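Local coordinates for putative lipoprotein (Bacteroides fragilis, PDB 3QNK), which probably binds glycans at the outer membrane as a SusD-like lipoprotein, working in nutrient uptake by this gut bacterium, at residues B[226-231]-B[385-390]. Numbering follows the deposited sequence.
Sequences SIWWTT and NWIILR
Trp228 meets Ile387 at its pyrrole end and Arg390 at its six-membered end, crossing both side chains at about a right angle. The apolar part centres on Ile387, whose CD1 sits 3.4 Å from Trp228 CD1 and equally near NE1, approaching the pyrrole end of the ring obliquely. CG1 of Ile387 lies beside its own backbone N (chi1 -52°), and the extended chain beyond it carries CD1 out to the indole. The same methyl also meets Ile227 CG2 at 3.8 Å. That CG2 in turn lies over one face of the Trp228 ring, so the two isoleucines and the indole form one small apolar cluster.

At the six-membered end the partner is Arg390. The indole presents its edge to one face of the guanidinium, with Trp228 CZ2 3.7 Å from Arg390 NH1 and the two planes 73° apart. The charged end is held by salt bridges, NH2 to Glu446 and NH1 to Glu450.

Polar neighbours take a smaller share. Asn385 O lies at the indole edge, 3.7 Å from Trp228 CD1, while Asn385 CB packs 3.6 Å from Trp228 O. Asn385 OD1 takes a hydrogen bond from Gln243 NE2 on strand 238-244.

The contact therefore joins the loop after helix 221-225 to strands 384-387 and 389-390, which flank strand 238-244. With no hydrogen bond crossing between the segments, this buried junction depends on van der Waals packing around one indole, beside an arginine whose positive charge is probably balanced by Glu446 and Glu450.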
loop_
_atom_site.group_PDB
_atom_site.type_symbol
_atom_site.label_atom_id
_atom_site.label_comp_id
_atom_site.label_asym_id
_atom_site.label_seq_id
_atom_site.Cartn_x
_atom_site.Cartn_y
_atom_site.Cartn_z
ATOM N N SER B 226 -19.947 -0.805 28.582
ATOM C CA SER B 226 -19.139 -1.941 29.017
ATOM C C SER B 226 -19.037 -3.064 27.960
ATOM O O SER B 226 -18.250 -3.979 28.159
ATOM C CB SER B 226 -19.661 -2.499 30.335
ATOM O OG SER B 226 -20.772 -3.337 30.082
ATOM N N ILE B 227 -19.805 -2.999 26.852
ATOM C CA ILE B 227 -19.750 -3.995 25.771
ATOM C C ILE B 227 -18.348 -3.923 25.170
ATOM O O ILE B 227 -17.711 -4.950 24.914
ATOM C CB ILE B 227 -20.876 -3.718 24.730
ATOM C CG1 ILE B 227 -22.273 -4.010 25.319
ATOM C CG2 ILE B 227 -20.665 -4.485 23.405
ATOM C CD1 ILE B 227 -23.438 -3.405 24.539
ATOM N N TRP B 228 -17.836 -2.694 25.058
ATOM C CA TRP B 228 -16.559 -2.385 24.436
ATOM C C TRP B 228 -15.369 -2.418 25.379
ATOM O O TRP B 228 -14.235 -2.267 24.894
ATOM C CB TRP B 228 -16.657 -1.021 23.771
ATOM C CG TRP B 228 -17.559 -1.118 22.589
ATOM C CD1 TRP B 228 -17.240 -1.624 21.365
ATOM C CD2 TRP B 228 -18.979 -0.923 22.587
ATOM N NE1 TRP B 228 -18.366 -1.735 20.592
ATOM C CE2 TRP B 228 -19.444 -1.264 21.299
ATOM C CE3 TRP B 228 -19.900 -0.433 23.531
ATOM C CZ2 TRP B 228 -20.797 -1.126 20.922
ATOM C CZ3 TRP B 228 -21.243 -0.334 23.174
ATOM C CH2 TRP B 228 -21.682 -0.684 21.884
ATOM N N TRP B 229 -15.598 -2.646 26.702
ATOM C CA TRP B 229 -14.489 -2.668 27.656
ATOM C C TRP B 229 -13.603 -3.839 27.421
ATOM O O TRP B 229 -14.083 -4.958 27.204
ATOM C CB TRP B 229 -14.948 -2.710 29.119
ATOM C CG TRP B 229 -15.652 -1.493 29.617
ATOM C CD1 TRP B 229 -15.856 -0.320 28.951
ATOM C CD2 TRP B 229 -16.273 -1.350 30.889
ATOM N NE1 TRP B 229 -16.581 0.542 29.727
ATOM C CE2 TRP B 229 -16.845 -0.058 30.930
ATOM C CE3 TRP B 229 -16.408 -2.189 32.006
ATOM C CZ2 TRP B 229 -17.557 0.409 32.039
ATOM C CZ3 TRP B 229 -17.103 -1.719 33.112
ATOM C CH2 TRP B 229 -17.659 -0.429 33.125
ATOM N N THR B 230 -12.290 -3.579 27.487
ATOM C CA THR B 230 -11.246 -4.589 27.341
ATOM C C THR B 230 -11.316 -5.515 28.565
ATOM O O THR B 230 -11.066 -6.718 28.425
ATOM C CB THR B 230 -9.898 -3.928 27.110
ATOM O OG1 THR B 230 -9.773 -2.838 28.014
ATOM C CG2 THR B 230 -9.759 -3.384 25.676
ATOM N N THR B 231 -11.785 -4.991 29.728
ATOM C CA THR B 231 -11.988 -5.794 30.948
ATOM C C THR B 231 -13.330 -6.574 30.885
ATOM O O THR B 231 -13.736 -7.199 31.867
ATOM C CB THR B 231 -11.929 -4.917 32.219
ATOM O OG1 THR B 231 -12.849 -3.838 32.116
ATOM C CG2 THR B 231 -10.528 -4.413 32.534
ATOM N N ASN B 385 -11.175 -2.495 21.256
ATOM C CA ASN B 385 -11.873 -3.749 21.065
ATOM C C ASN B 385 -12.906 -3.470 19.975
ATOM O O ASN B 385 -14.038 -3.016 20.245
ATOM C CB ASN B 385 -12.478 -4.266 22.401
ATOM C CG ASN B 385 -13.006 -5.693 22.369
ATOM O OD1 ASN B 385 -12.680 -6.501 21.478
ATOM N ND2 ASN B 385 -13.815 -6.048 23.380
ATOM N N TRP B 386 -12.459 -3.642 18.720
ATOM C CA TRP B 386 -13.301 -3.409 17.548
ATOM C C TRP B 386 -14.230 -4.597 17.345
ATOM O O TRP B 386 -13.772 -5.672 16.962
ATOM C CB TRP B 386 -12.442 -3.139 16.295
ATOM C CG TRP B 386 -13.244 -2.639 15.134
ATOM C CD1 TRP B 386 -13.410 -3.252 13.925
ATOM C CD2 TRP B 386 -14.036 -1.437 15.092
ATOM N NE1 TRP B 386 -14.250 -2.500 13.123
ATOM C CE2 TRP B 386 -14.658 -1.389 13.822
ATOM C CE3 TRP B 386 -14.332 -0.429 16.030
ATOM C CZ2 TRP B 386 -15.520 -0.350 13.453
ATOM C CZ3 TRP B 386 -15.205 0.586 15.670
ATOM C CH2 TRP B 386 -15.763 0.639 14.385
ATOM N N ILE B 387 -15.517 -4.412 17.653
ATOM C CA ILE B 387 -16.508 -5.483 17.549
ATOM C C ILE B 387 -17.178 -5.423 16.179
ATOM O O ILE B 387 -18.079 -4.600 15.932
ATOM C CB ILE B 387 -17.521 -5.457 18.705
ATOM C CG1 ILE B 387 -16.764 -5.424 20.052
ATOM C CG2 ILE B 387 -18.451 -6.657 18.593
ATOM C CD1 ILE B 387 -17.591 -5.017 21.263
ATOM N N ILE B 388 -16.725 -6.309 15.296
ATOM C CA ILE B 388 -17.220 -6.403 13.925
ATOM C C ILE B 388 -18.644 -6.985 13.964
ATOM O O ILE B 388 -19.512 -6.471 13.288
ATOM C CB ILE B 388 -16.216 -7.203 13.018
ATOM C CG1 ILE B 388 -14.841 -6.468 12.957
ATOM C CG2 ILE B 388 -16.768 -7.377 11.608
ATOM C CD1 ILE B 388 -13.629 -7.300 12.568
ATOM N N LEU B 389 -18.903 -7.985 14.796
ATOM C CA LEU B 389 -20.235 -8.566 14.895
ATOM C C LEU B 389 -20.679 -8.704 16.372
ATOM O O LEU B 389 -20.003 -9.362 17.174
ATOM C CB LEU B 389 -20.299 -9.933 14.178
ATOM C CG LEU B 389 -19.952 -10.009 12.677
ATOM C CD1 LEU B 389 -19.697 -11.478 12.267
ATOM C CD2 LEU B 389 -21.066 -9.437 11.831
ATOM N N ARG B 390 -21.813 -8.040 16.707
ATOM C CA ARG B 390 -22.506 -8.027 18.005
ATOM C C ARG B 390 -23.858 -8.734 17.911
ATOM O O ARG B 390 -24.529 -8.625 16.876
ATOM C CB ARG B 390 -22.788 -6.587 18.422
ATOM C CG ARG B 390 -21.728 -5.832 19.188
ATOM C CD ARG B 390 -22.085 -4.340 19.109
ATOM N NE ARG B 390 -23.287 -4.081 19.884
ATOM C CZ ARG B 390 -24.063 -3.017 19.786
ATOM N NH1 ARG B 390 -23.767 -2.047 18.938
ATOM N NH2 ARG B 390 -25.124 -2.897 20.559
#